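PDB 3IHU: transcriptional regulator, GntR family, which probably binds DNA through a winged helix-turn-helix domain joined to an all-helical FCD domain and regulates transcription. Local coordinates for residues D92-M97 against I164-V169; G67-Q72 against A77-L82; F34-R39 against V169-R174. One frame throughout, in Å; residues are numbered along the deposited sequence.

Contact 1 of 3, residues D92-M97 against I164-V169; sequences DVAERM and IHMPIV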
# COMPACT_ATOMS: atom_id res chain seq x y z
N ASP A 92 10.28 -5.43 -7.37
CA ASP A 92 11.44 -6.19 -6.87
C ASP A 92 11.66 -5.88 -5.37
O ASP A 92 11.88 -6.80 -4.55
CB ASP A 92 12.71 -5.83 -7.67
CG ASP A 92 12.93 -6.74 -8.87
OD1 ASP A 92 12.26 -7.77 -8.94
OD2 ASP A 92 13.82 -6.42 -9.72
N VAL A 93 11.59 -4.60 -5.02
CA VAL A 93 11.68 -4.19 -3.64
C VAL A 93 10.40 -4.59 -2.80
O VAL A 93 10.54 -5.10 -1.72
CB VAL A 93 11.84 -2.67 -3.54
CG1 VAL A 93 11.73 -2.21 -2.11
CG2 VAL A 93 13.23 -2.24 -4.19
N ALA A 94 9.20 -4.34 -3.33
CA ALA A 94 7.98 -4.72 -2.66
C ALA A 94 7.91 -6.19 -2.39
O ALA A 94 7.44 -6.59 -1.36
CB ALA A 94 6.71 -4.23 -3.44
N GLU A 95 8.36 -7.01 -3.30
CA GLU A 95 8.41 -8.45 -3.06
C GLU A 95 9.20 -8.82 -1.82
O GLU A 95 8.71 -9.53 -0.95
CB GLU A 95 8.97 -9.19 -4.25
CG GLU A 95 8.94 -10.65 -4.10
CD GLU A 95 9.42 -11.36 -5.35
OE1 GLU A 95 9.29 -10.77 -6.43
OE2 GLU A 95 9.90 -12.50 -5.25
N ARG A 96 10.37 -8.28 -1.69
CA ARG A 96 11.25 -8.62 -0.59
C ARG A 96 10.77 -7.98 0.70
O ARG A 96 10.87 -8.64 1.76
CB ARG A 96 12.66 -8.24 -0.91
CG ARG A 96 13.22 -9.26 -1.99
CD ARG A 96 14.25 -8.71 -2.87
NE ARG A 96 14.65 -9.73 -3.86
CZ ARG A 96 14.04 -9.98 -5.03
NH1 ARG A 96 12.97 -9.29 -5.43
NH2 ARG A 96 14.56 -10.94 -5.82
N MSE A 97 10.23 -6.77 0.62
CA MSE A 97 9.75 -6.06 1.82
C MSE A 97 8.38 -6.63 2.33
O MSE A 97 8.17 -6.66 3.52
CB MSE A 97 9.75 -4.52 1.70
CG MSE A 97 11.23 -3.94 1.44
SE MSE A 97 12.33 -4.32 2.99
CE MSE A 97 13.47 -5.86 2.47
N ILE A 164 5.67 -0.50 0.55
CA ILE A 164 5.00 -1.80 0.49
C ILE A 164 3.69 -1.72 -0.25
O ILE A 164 3.28 -2.67 -0.91
CB ILE A 164 4.81 -2.35 1.93
CG1 ILE A 164 6.08 -3.02 2.41
CG2 ILE A 164 3.70 -3.35 1.98
CD1 ILE A 164 6.17 -3.13 3.90
N HIS A 165 3.04 -0.57 -0.18
CA HIS A 165 1.67 -0.40 -0.69
C HIS A 165 1.59 -0.24 -2.22
O HIS A 165 0.54 -0.53 -2.81
CB HIS A 165 1.03 0.83 -0.01
CG HIS A 165 0.87 0.68 1.47
ND1 HIS A 165 0.14 -0.34 2.03
CD2 HIS A 165 1.33 1.43 2.50
CE1 HIS A 165 0.14 -0.22 3.34
NE2 HIS A 165 0.87 0.84 3.66
N MSE A 166 2.68 0.25 -2.82
CA MSE A 166 2.77 0.47 -4.27
C MSE A 166 1.62 1.24 -4.90
O MSE A 166 0.99 0.77 -5.83
CB MSE A 166 2.88 -0.87 -4.98
CG MSE A 166 4.13 -1.55 -4.72
SE MSE A 166 4.16 -3.04 -5.86
CE MSE A 166 3.24 -4.32 -4.70
N PRO A 167 1.36 2.45 -4.39
CA PRO A 167 0.17 3.21 -4.81
C PRO A 167 0.14 3.55 -6.28
O PRO A 167 -0.89 3.40 -6.92
CB PRO A 167 0.23 4.49 -3.93
CG PRO A 167 1.62 4.50 -3.31
CD PRO A 167 2.10 3.09 -3.29
N ILE A 168 1.28 3.95 -6.86
CA ILE A 168 1.30 4.23 -8.29
C ILE A 168 1.03 2.99 -9.12
O ILE A 168 0.17 3.04 -9.99
CB ILE A 168 2.61 4.87 -8.82
CG1 ILE A 168 2.95 6.12 -8.05
CG2 ILE A 168 2.43 5.27 -10.32
CD1 ILE A 168 2.02 7.22 -8.36
N VAL A 169 1.73 1.90 -8.84
CA VAL A 169 1.51 0.61 -9.50
C VAL A 169 0.02 0.19 -9.39
O VAL A 169 -0.62 -0.17 -10.38
CB VAL A 169 2.43 -0.49 -8.90
CG1 VAL A 169 2.16 -1.86 -9.54
CG2 VAL A 169 3.88 -0.12 -9.07
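A94 and M97, one turn apart on the helix through D92-M97, meet M166 and I164 through apolar atoms alone; no hydrogen bond crosses. A94 points its CB at the selenoether end of the selenomethionine M166: in the conformer given here, one of two, CE and SE of M166 each lie 3.7 Å from A94 CB. In that conformer the M166 chain leaves its backbone stretched (chi2 -173°) and turns about CG-SE (chi3 -87°), which lays selenium and methyl together against the small alanine. A94, M166 and I164 are all buried. E95 turns away from this seam, and its carboxylate forms salt bridges with K210 and R213 of helix 198-219. M97 touches with its root, CB lying 4.0 Å from I164 CG1, while the bent chain beyond carries its selenium elsewhere. The bond from CA to CB of I164 runs across the direction to the helix; it is the first torsion (chi1 -82°) that turns CG1 toward M97 CB. M166 has positive phi and sits at the break between helices 155-165 and 167-172, in the N-cap position of the second. The seam thus lays this kink against helix 84-105, where M166 also packs on V90 and L91 and I164 on T98, while helix 134-152 borders I164 through Y145.

Contact 2 of 3, residues G67-Q72 against A77-L82; sequences GIVDLQ and AVIRRL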
# COMPACT_ATOMS: atom_id res chain seq x y z
N GLY A 67 8.93 8.97 -4.03
CA GLY A 67 8.80 8.67 -5.46
C GLY A 67 7.41 8.79 -6.08
O GLY A 67 7.19 8.29 -7.18
N ILE A 68 6.48 9.45 -5.37
CA ILE A 68 5.05 9.54 -5.77
C ILE A 68 4.81 10.74 -6.67
O ILE A 68 4.08 10.65 -7.67
CB ILE A 68 4.16 9.67 -4.55
CG1 ILE A 68 4.38 8.53 -3.54
CG2 ILE A 68 2.69 9.75 -4.95
CD1 ILE A 68 4.30 7.16 -4.09
N VAL A 69 5.44 11.88 -6.37
CA VAL A 69 5.30 13.05 -7.21
C VAL A 69 6.64 13.62 -7.67
O VAL A 69 7.67 13.43 -7.03
CB VAL A 69 4.56 14.17 -6.48
CG1 VAL A 69 3.19 13.66 -5.95
CG2 VAL A 69 5.43 14.74 -5.32
N ASP A 70 6.62 14.34 -8.77
CA ASP A 70 7.71 15.23 -9.11
C ASP A 70 7.25 16.67 -8.84
O ASP A 70 6.27 17.12 -9.43
CB ASP A 70 8.10 15.13 -10.58
CG ASP A 70 8.69 13.80 -10.93
OD1 ASP A 70 9.25 13.12 -10.03
OD2 ASP A 70 8.58 13.45 -12.13
N LEU A 71 8.01 17.36 -7.99
CA LEU A 71 7.82 18.77 -7.73
C LEU A 71 8.01 19.61 -9.00
O LEU A 71 8.85 19.30 -9.84
CB LEU A 71 8.78 19.24 -6.63
CG LEU A 71 8.66 18.56 -5.26
CD1 LEU A 71 9.44 19.35 -4.19
CD2 LEU A 71 7.21 18.37 -4.85
N GLN A 72 7.20 20.65 -9.13
CA GLN A 72 7.25 21.55 -10.29
C GLN A 72 7.48 22.97 -9.78
O GLN A 72 7.61 23.19 -8.58
CB GLN A 72 5.91 21.53 -11.06
CG GLN A 72 5.39 20.13 -11.44
CD GLN A 72 6.21 19.48 -12.55
OE1 GLN A 72 5.85 19.54 -13.74
NE2 GLN A 72 7.32 18.86 -12.17
N ALA A 77 3.04 20.17 -8.38
CA ALA A 77 3.60 18.82 -8.45
C ALA A 77 2.84 18.01 -9.48
O ALA A 77 1.73 18.39 -9.87
CB ALA A 77 3.54 18.15 -7.09
N VAL A 78 3.43 16.91 -9.94
CA VAL A 78 2.75 16.03 -10.88
C VAL A 78 2.87 14.64 -10.29
O VAL A 78 3.92 14.26 -9.81
CB VAL A 78 3.31 16.17 -12.37
CG1 VAL A 78 2.66 15.18 -13.32
CG2 VAL A 78 2.99 17.54 -12.89
N ILE A 79 1.78 13.90 -10.21
CA ILE A 79 1.87 12.55 -9.75
C ILE A 79 2.64 11.75 -10.85
O ILE A 79 2.39 11.89 -12.04
CB ILE A 79 0.46 11.94 -9.42
CG1 ILE A 79 -0.24 12.80 -8.37
CG2 ILE A 79 0.58 10.48 -8.97
CD1 ILE A 79 -1.60 12.23 -7.87
N ARG A 80 3.59 10.96 -10.42
CA ARG A 80 4.43 10.20 -11.38
C ARG A 80 3.63 9.10 -12.09
O ARG A 80 2.64 8.59 -11.55
CB ARG A 80 5.65 9.61 -10.65
CG ARG A 80 6.67 10.69 -10.27
CD ARG A 80 8.02 10.10 -9.77
NE ARG A 80 8.73 9.44 -10.85
CZ ARG A 80 9.19 8.19 -10.81
NH1 ARG A 80 9.07 7.45 -9.69
NH2 ARG A 80 9.81 7.69 -11.86
N ARG A 81 4.03 8.78 -13.31
CA ARG A 81 3.69 7.53 -13.97
C ARG A 81 4.97 6.79 -14.15
O ARG A 81 5.95 7.41 -14.51
CB ARG A 81 3.17 7.76 -15.40
CG ARG A 81 1.80 8.34 -15.52
CD ARG A 81 1.37 8.21 -17.02
NE ARG A 81 0.04 8.77 -17.27
CZ ARG A 81 -0.21 10.02 -17.67
NH1 ARG A 81 0.77 10.88 -17.90
NH2 ARG A 81 -1.46 10.42 -17.85
N LEU A 82 4.96 5.48 -14.00
CA LEU A 82 6.16 4.68 -14.12
C LEU A 82 6.26 4.01 -15.46
O LEU A 82 5.30 3.51 -16.00
CB LEU A 82 6.18 3.61 -13.01
CG LEU A 82 5.98 4.15 -11.57
CD1 LEU A 82 6.09 3.04 -10.53
CD2 LEU A 82 6.98 5.22 -11.24
O HOH W 1 8.75 11.14 -13.32
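Backbone bonds pair D70 with V78 in both directions: D70 N to V78 O and V78 N to D70 O, each 2.9 Å. They form the hydrogen-bonded pair of an antiparallel hairpin, between the non-hydrogen-bonded pairs V69-I79 and L71-A77. Past the strand ends, R80 N continues the ladder with a nearly straight bond of 2.8 Å (178°) to I68 O. Polar side-chain contacts gather at R80. Its chain bends at chi3 (68°), and NH1 reaches G67 O at 3.2 Å with the acceptor in the guanidinium plane. G67 ends helix 53-65 in a Schellman motif. D70 OD1 and R80 NE make only a long salt bridge of 3.8 Å, but a water links the same groups, donating to D70 OD2 and accepting from NE. On the D70 face the bent Q72 chain passes across V78, CG 3.8 Å from V78 CG2; its NE2 bonds back to L71 O, and OE1 takes a weak bond from R39. Among apolar contacts, V69 CB and A77 CB lie 4.2 Å apart on the face they share with L71 and I79. The hairpin is the wing of the winged helix: strand 39-40 pairs with 77-79, helix 53-65 packs on V69 and L71, and I168 touches I79.

Contact 3 of 3, residues F34-R39 against V169-R174; sequences FVPGQR and VHAQHR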
# COMPACT_ATOMS: atom_id res chain seq x y z
N PHE A 34 -7.24 10.36 -6.95
CA PHE A 34 -6.11 11.02 -7.58
C PHE A 34 -5.57 9.97 -8.57
O PHE A 34 -5.69 8.77 -8.31
CB PHE A 34 -5.02 11.34 -6.53
CG PHE A 34 -5.34 12.49 -5.64
CD1 PHE A 34 -6.04 12.28 -4.47
CD2 PHE A 34 -4.97 13.79 -5.96
CE1 PHE A 34 -6.38 13.34 -3.66
CE2 PHE A 34 -5.29 14.85 -5.15
CZ PHE A 34 -6.00 14.63 -3.99
N VAL A 35 -4.96 10.42 -9.67
CA VAL A 35 -4.44 9.51 -10.69
C VAL A 35 -2.98 9.81 -11.13
O VAL A 35 -2.51 10.94 -11.07
CB VAL A 35 -5.32 9.53 -11.93
CG1 VAL A 35 -6.71 8.97 -11.55
CG2 VAL A 35 -5.41 10.95 -12.55
N PRO A 36 -2.28 8.77 -11.59
CA PRO A 36 -0.96 8.98 -12.19
C PRO A 36 -1.03 10.03 -13.29
O PRO A 36 -2.00 10.04 -14.07
CB PRO A 36 -0.64 7.60 -12.78
CG PRO A 36 -1.40 6.65 -11.89
CD PRO A 36 -2.69 7.37 -11.61
N GLY A 37 -0.08 10.97 -13.31
CA GLY A 37 -0.06 12.04 -14.33
C GLY A 37 -0.81 13.26 -13.91
O GLY A 37 -0.84 14.29 -14.58
N GLN A 38 -1.47 13.20 -12.76
CA GLN A 38 -2.27 14.34 -12.38
C GLN A 38 -1.40 15.53 -11.90
O GLN A 38 -0.39 15.33 -11.18
CB GLN A 38 -3.21 13.95 -11.26
CG GLN A 38 -4.19 14.98 -10.97
CD GLN A 38 -5.23 14.49 -9.96
OE1 GLN A 38 -5.22 13.32 -9.56
NE2 GLN A 38 -6.09 15.39 -9.50
N ARG A 39 -1.79 16.71 -12.35
CA ARG A 39 -1.21 17.96 -11.92
C ARG A 39 -1.81 18.43 -10.63
O ARG A 39 -3.02 18.60 -10.57
CB ARG A 39 -1.54 19.04 -12.91
CG ARG A 39 -0.68 18.98 -14.06
CD ARG A 39 0.39 20.07 -14.06
NE ARG A 39 1.21 19.72 -15.21
CZ ARG A 39 2.49 20.03 -15.37
NH1 ARG A 39 3.16 20.76 -14.48
NH2 ARG A 39 3.09 19.57 -16.47
N VAL A 169 1.73 1.90 -8.84
CA VAL A 169 1.51 0.61 -9.50
C VAL A 169 0.02 0.19 -9.39
O VAL A 169 -0.62 -0.17 -10.38
CB VAL A 169 2.43 -0.49 -8.90
CG1 VAL A 169 2.16 -1.86 -9.54
CG2 VAL A 169 3.88 -0.12 -9.07
N HIS A 170 -0.52 0.27 -8.19
CA HIS A 170 -1.96 -0.04 -7.98
C HIS A 170 -2.79 0.71 -8.99
O HIS A 170 -3.58 0.12 -9.69
CB HIS A 170 -2.39 0.34 -6.57
CG HIS A 170 -3.74 -0.18 -6.19
ND1 HIS A 170 -4.92 0.33 -6.71
CD2 HIS A 170 -4.10 -1.17 -5.33
CE1 HIS A 170 -5.94 -0.33 -6.19
NE2 HIS A 170 -5.47 -1.25 -5.37
N ALA A 171 -2.59 2.02 -9.08
CA ALA A 171 -3.40 2.87 -9.95
C ALA A 171 -3.13 2.65 -11.42
O ALA A 171 -4.01 2.33 -12.20
CB ALA A 171 -3.16 4.38 -9.57
N GLN A 172 -1.87 2.78 -11.82
CA GLN A 172 -1.51 2.72 -13.22
C GLN A 172 -1.74 1.33 -13.78
O GLN A 172 -2.00 1.19 -14.94
CB GLN A 172 -0.03 3.10 -13.36
CG GLN A 172 0.50 3.24 -14.75
CD GLN A 172 1.97 3.63 -14.73
OE1 GLN A 172 2.49 4.14 -13.73
NE2 GLN A 172 2.63 3.43 -15.85
N HIS A 173 -1.60 0.28 -12.97
CA HIS A 173 -1.76 -1.07 -13.49
C HIS A 173 -3.06 -1.74 -13.08
O HIS A 173 -3.20 -2.97 -13.23
CB HIS A 173 -0.53 -1.91 -13.20
CG HIS A 173 0.66 -1.44 -13.95
ND1 HIS A 173 0.88 -1.77 -15.27
CD2 HIS A 173 1.66 -0.61 -13.60
CE1 HIS A 173 1.98 -1.17 -15.69
NE2 HIS A 173 2.46 -0.44 -14.70
N ARG A 174 -4.03 -0.93 -12.63
CA ARG A 174 -5.42 -1.39 -12.46
C ARG A 174 -5.46 -2.66 -11.59
O ARG A 174 -6.02 -3.68 -12.00
CB ARG A 174 -6.07 -1.63 -13.85
CG ARG A 174 -6.43 -0.33 -14.63
CD ARG A 174 -7.07 -0.65 -16.01
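A single proline ring makes the whole contact from its side: P36 sets CG and CD against A171 CB, both 3.7 Å away, and nothing polar passes between F34-R39 and V169-R174. The alanine methyl points at the loop and meets the ring along its CG-CD bond. The next helix residue adds a looser touch, Q172 CB lying 4.1 Å from P36 CG. From there the glutamine leads off as an extended chain, CG anti to the backbone N (chi1 -174°), and its NE2 is taken by the carbonyl O of L82 in the linker after the wing. Backbone and side chain together fix the shape that presents the ring. V35 to Q38 is a type II beta turn with P36 and G37 at its corners, closed by Q38 N to V35 O at 3.0 Å. The extended Q38 side chain also reaches V35, its OE1 accepting V35 N at 2.9 Å, in the carbonyl plane and fairly straight (158°). G37 has the positive phi (91°) expected at the third position of such a turn. On the other partner, helix 167-172 closes in a Schellman motif: L175 N bonds to H170 O and R174 N to A171 O, with R174, of positive phi, as the C-prime residue. L29 of helix 17-31 packs on both P36 and A171, and R81 on both P36 and Q172. The arrangement is a contact between the winged-helix and FCD parts of one GntR-family chain, a turn of the first resting on a short helix of the second.

Helix 167-172, with M166 just before it, ties the three contacts together. V169 belongs to both contact 1 and contact 3, whose centres lie about 15 Å apart, and the same helix meets contact 2 through its first residues: I168 CG2 packs 3.9 Å from L82 CG, and P167 CG 3.9 Å from I68 CD1. Contacts 2 and 3, about 10 Å apart between centres, are also joined by a probable hydrogen bond from I79 N to Q38 O at 2.8 Å. Contact 1 lies within the FCD part and contact 2 in the winged helix, whereas contact 3 spans both; helix 167-172 of the FCD part thus touches both the wing and the F34-R39 turn.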